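Local coordinates for flagellar protein FliL (Vibrio alginolyticus, PDB 6AHP), which probably assists the bacterial flagellar motor from the periplasm, through a core domain that resembles stomatin-like (SPFH) proteins, at residues Glu44-His49 / Lys96-Lys101. Numbering follows the deposited sequence.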
ATOM      1  N   GLU A  44     -13.564  -5.112 -13.197  1.00 28.23           N
ATOM      2  CA  GLU A  44     -13.059  -3.826 -13.662  1.00 27.35           C
ATOM      3  C   GLU A  44     -12.719  -2.912 -12.483  1.00 23.44           C
ATOM      4  O   GLU A  44     -11.695  -2.215 -12.506  1.00 30.86           O
ATOM      5  CB  GLU A  44     -14.071  -3.205 -14.628  1.00 34.03           C
ATOM      6  CG  GLU A  44     -15.227  -2.482 -14.007  1.00 35.74           C
ATOM      7  CD  GLU A  44     -15.781  -1.402 -14.947  1.00 52.11           C
ATOM      8  OE1 GLU A  44     -15.267  -1.303 -16.085  1.00 51.95           O
ATOM      9  OE2 GLU A  44     -16.715  -0.659 -14.549  1.00 58.50           O
ATOM     10  N   LEU A  45     -13.507  -2.967 -11.407  1.00 25.57           N
ATOM     11  CA  LEU A  45     -13.163  -2.235 -10.187  1.00 24.32           C
ATOM     12  C   LEU A  45     -11.845  -2.707  -9.583  1.00 26.47           C
ATOM     13  O   LEU A  45     -11.030  -1.887  -9.146  1.00 24.56           O
ATOM     14  CB  LEU A  45     -14.273  -2.371  -9.156  1.00 24.50           C
ATOM     15  CG  LEU A  45     -15.528  -1.568  -9.502  1.00 28.80           C
ATOM     16  CD1 LEU A  45     -16.644  -1.894  -8.534  1.00 28.63           C
ATOM     17  CD2 LEU A  45     -15.182  -0.050  -9.492  1.00 33.55           C
ATOM     18  N   ALA A  46     -11.636  -4.029  -9.493  1.00 21.34           N
ATOM     19  CA  ALA A  46     -10.396  -4.539  -8.907  1.00 22.26           C
ATOM     20  C   ALA A  46      -9.183  -4.082  -9.706  1.00 26.05           C
ATOM     21  O   ALA A  46      -8.124  -3.779  -9.136  1.00 23.55           O
ATOM     22  CB  ALA A  46     -10.432  -6.074  -8.842  1.00 22.68           C
ATOM     23  N   ARG A  47      -9.317  -4.028 -11.033  1.00 23.70           N
ATOM     24  CA  ARG A  47      -8.201  -3.559 -11.851  1.00 27.73           C
ATOM     25  C   ARG A  47      -7.998  -2.047 -11.697  1.00 27.74           C
ATOM     26  O   ARG A  47      -6.865  -1.585 -11.598  1.00 29.89           O
ATOM     27  CB  ARG A  47      -8.420  -3.913 -13.324  1.00 26.26           C
ATOM     28  CG  ARG A  47      -8.655  -5.380 -13.577  1.00 31.43           C
ATOM     29  CD  ARG A  47      -8.693  -5.657 -15.078  1.00 36.87           C
ATOM     30  NE  ARG A  47      -8.867  -7.070 -15.370  1.00 38.52           N
ATOM     31  CZ  ARG A  47      -7.877  -7.954 -15.360  1.00 41.59           C
ATOM     32  NH1 ARG A  47      -6.640  -7.564 -15.070  1.00 42.89           N
ATOM     33  NH2 ARG A  47      -8.122  -9.228 -15.636  1.00 41.69           N
ATOM     34  N   TYR A  48      -9.079  -1.266 -11.664  1.00 28.82           N
ATOM     35  CA  TYR A  48      -8.917   0.184 -11.585  1.00 26.89           C
ATOM     36  C   TYR A  48      -8.296   0.608 -10.249  1.00 29.68           C
ATOM     37  O   TYR A  48      -7.455   1.517 -10.203  1.00 28.13           O
ATOM     38  CB  TYR A  48     -10.271   0.857 -11.804  1.00 32.82           C
ATOM     39  CG  TYR A  48     -10.230   2.385 -11.724  1.00 32.50           C
ATOM     40  CD1 TYR A  48      -9.902   3.165 -12.851  1.00 31.52           C
ATOM     41  CD2 TYR A  48     -10.529   3.037 -10.551  1.00 27.36           C
ATOM     42  CE1 TYR A  48      -9.852   4.553 -12.773  1.00 30.26           C
ATOM     43  CE2 TYR A  48     -10.493   4.435 -10.466  1.00 27.86           C
ATOM     44  CZ  TYR A  48     -10.154   5.181 -11.578  1.00 28.54           C
ATOM     45  OH  TYR A  48     -10.120   6.551 -11.478  1.00 28.53           O
ATOM     46  N   HIS A  49      -8.699  -0.041  -9.152  1.00 27.16           N
ATOM     47  CA  HIS A  49      -8.234   0.287  -7.811  1.00 24.89           C
ATOM     48  C   HIS A  49      -7.010  -0.506  -7.386  1.00 20.33           C
ATOM     49  O   HIS A  49      -6.710  -0.568  -6.186  1.00 23.02           O
ATOM     50  CB  HIS A  49      -9.380   0.089  -6.822  1.00 24.43           C
ATOM     51  CG  HIS A  49     -10.465   1.094  -7.008  1.00 27.42           C
ATOM     52  ND1 HIS A  49     -10.339   2.398  -6.579  1.00 26.42           N
ATOM     53  CD2 HIS A  49     -11.649   1.027  -7.662  1.00 28.67           C
ATOM     54  CE1 HIS A  49     -11.423   3.077  -6.912  1.00 24.98           C
ATOM     55  NE2 HIS A  49     -12.233   2.270  -7.567  1.00 28.59           N
ATOM     56  N   LYS A  96     -18.201  -0.579  -1.799  1.00 34.88           N
ATOM     57  CA  LYS A  96     -18.375  -2.004  -2.027  1.00 33.46           C
ATOM     58  C   LYS A  96     -17.038  -2.722  -1.826  1.00 28.25           C
ATOM     59  O   LYS A  96     -16.033  -2.189  -2.069  1.00 24.94           O
ATOM     60  CB  LYS A  96     -18.975  -2.432  -3.355  1.00 36.45           C
ATOM     61  CG  LYS A  96     -19.193  -1.462  -4.440  1.00 40.88           C
ATOM     62  CD  LYS A  96     -20.365  -1.943  -5.248  1.00 43.81           C
ATOM     63  CE  LYS A  96     -20.170  -1.647  -6.695  1.00 44.90           C
ATOM     64  NZ  LYS A  96     -19.730  -2.866  -7.394  1.00 53.68           N
ATOM     65  N   PRO A  97     -17.090  -3.946  -1.378  1.00 25.92           N
ATOM     66  CA  PRO A  97     -15.956  -4.797  -1.072  1.00 25.71           C
ATOM     67  C   PRO A  97     -15.093  -5.149  -2.261  1.00 25.75           C
ATOM     68  O   PRO A  97     -13.967  -5.361  -2.065  1.00 22.97           O
ATOM     69  CB  PRO A  97     -16.583  -5.994  -0.404  1.00 26.64           C
ATOM     70  CG  PRO A  97     -17.924  -6.031  -0.915  1.00 29.08           C
ATOM     71  CD  PRO A  97     -18.331  -4.614  -1.063  1.00 28.15           C
ATOM     72  N   VAL A  98     -15.721  -5.326  -3.406  1.00 25.49           N
ATOM     73  CA  VAL A  98     -15.148  -5.642  -4.687  1.00 24.05           C
ATOM     74  C   VAL A  98     -14.663  -7.067  -4.855  1.00 23.30           C
ATOM     75  O   VAL A  98     -15.083  -7.721  -5.707  1.00 24.88           O
ATOM     76  CB  VAL A  98     -14.107  -4.606  -5.151  1.00 25.36           C
ATOM     77  CG1 VAL A  98     -13.374  -5.009  -6.386  1.00 24.41           C
ATOM     78  CG2 VAL A  98     -14.716  -3.249  -5.213  1.00 26.51           C
ATOM     79  N   ILE A  99     -13.777  -7.516  -4.033  1.00 18.96           N
ATOM     80  CA  ILE A  99     -13.256  -8.831  -4.167  1.00 22.24           C
ATOM     81  C   ILE A  99     -13.928  -9.876  -3.330  1.00 25.43           C
ATOM     82  O   ILE A  99     -14.582  -9.570  -2.425  1.00 22.43           O
ATOM     83  CB  ILE A  99     -11.740  -8.891  -3.853  1.00 19.87           C
ATOM     84  CG1 ILE A  99     -11.461  -8.567  -2.404  1.00 21.08           C
ATOM     85  CG2 ILE A  99     -10.987  -7.959  -4.705  1.00 20.05           C
ATOM     86  CD1 ILE A  99     -10.119  -9.015  -1.902  1.00 22.06           C
ATOM     87  N   GLU A 100     -13.780 -11.110  -3.724  1.00 22.73           N
ATOM     88  CA  GLU A 100     -14.113 -12.299  -2.959  1.00 24.75           C
ATOM     89  C   GLU A 100     -13.088 -12.573  -1.867  1.00 25.64           C
ATOM     90  O   GLU A 100     -13.456 -12.807  -0.715  1.00 24.88           O
ATOM     91  CB  GLU A 100     -14.220 -13.509  -3.891  1.00 27.51           C
ATOM     92  CG  GLU A 100     -15.408 -13.431  -4.809  1.00 35.31           C
ATOM     93  CD  GLU A 100     -16.693 -13.948  -4.157  1.00 54.66           C
ATOM     94  OE1 GLU A 100     -17.593 -13.107  -3.865  1.00 53.12           O
ATOM     95  OE2 GLU A 100     -16.786 -15.189  -3.940  1.00 50.90           O
ATOM     96  N   LYS A 101     -11.850 -12.737  -2.339  1.00 24.44           N
ATOM     97  CA  LYS A 101     -10.744 -13.069  -1.453  1.00 24.69           C
ATOM     98  C   LYS A 101      -9.466 -12.901  -2.254  1.00 24.40           C
ATOM     99  O   LYS A 101      -9.493 -12.867  -3.486  1.00 21.88           O
ATOM    100  CB  LYS A 101     -10.864 -14.507  -0.903  1.00 30.07           C
ATOM    101  CG  LYS A 101     -11.143 -15.553  -2.005  1.00 27.88           C
ATOM    102  CD  LYS A 101     -10.748 -16.970  -1.607  1.00 33.01           C
ATOM    103  CE  LYS A 101     -11.873 -17.711  -0.926  1.00 39.99           C
ATOM    104  NZ  LYS A 101     -13.156 -17.759  -1.699  1.00 42.40           N
TER
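Val98 sets CG1 against Leu45 and Ala46 and CG2 against Leu45, closing a small apolar helix-to-loop contact in the stomatin-like (SPFH) core, where the loop leading from helix 72-94 to strand 101-109 passes the short helix 40-48. Three distances define the fit of the first methyl. Val98 CG1 lies 3.9 Å from Leu45 CB and 4.0 Å from Ala46 CB, so this one methyl faces both neighbouring helix residues; it also comes within 3.7 Å of the backbone nitrogen, Ala46 N. The other methyl, Val98 CG2, lies 4.1 Å from both Leu45 CB and Leu45 CD1. Rotation about the valine CA-CB bond explains this split: chi1 of 172° sets CG1 opposite the backbone nitrogen and leaves CG2 beside it. Val98 is the central residue of a classic gamma turn, with positive phi (74°) and a weak bond from Ile99 N to Pro97 O.

No hydrogen bond links the two segments, and the buried surface is a modest 185 Å², so the evidence points to van der Waals packing as what joins them. The setting is nevertheless well enclosed at Val98 and Ala46: the valine also touches Leu90 of helix 72-94, and Ala46 rests on Val37 of strand 26-38. The loop thus packs where two helices meet the central strand 26-38.

Toward the partly exposed margin, Lys96 takes over from Val98. Its chain bends at chi3 and chi4 and crosses the leucine side chain at about a right angle, while the ammonium group forms a salt bridge with Glu41, on the same helix as Leu45. That pairing probably helps keep the lysine end beside the leucine, with Lys96 NZ 3.4 Å from Leu45 CD1 and Lys96 CE 4.0 Å from the same methyl.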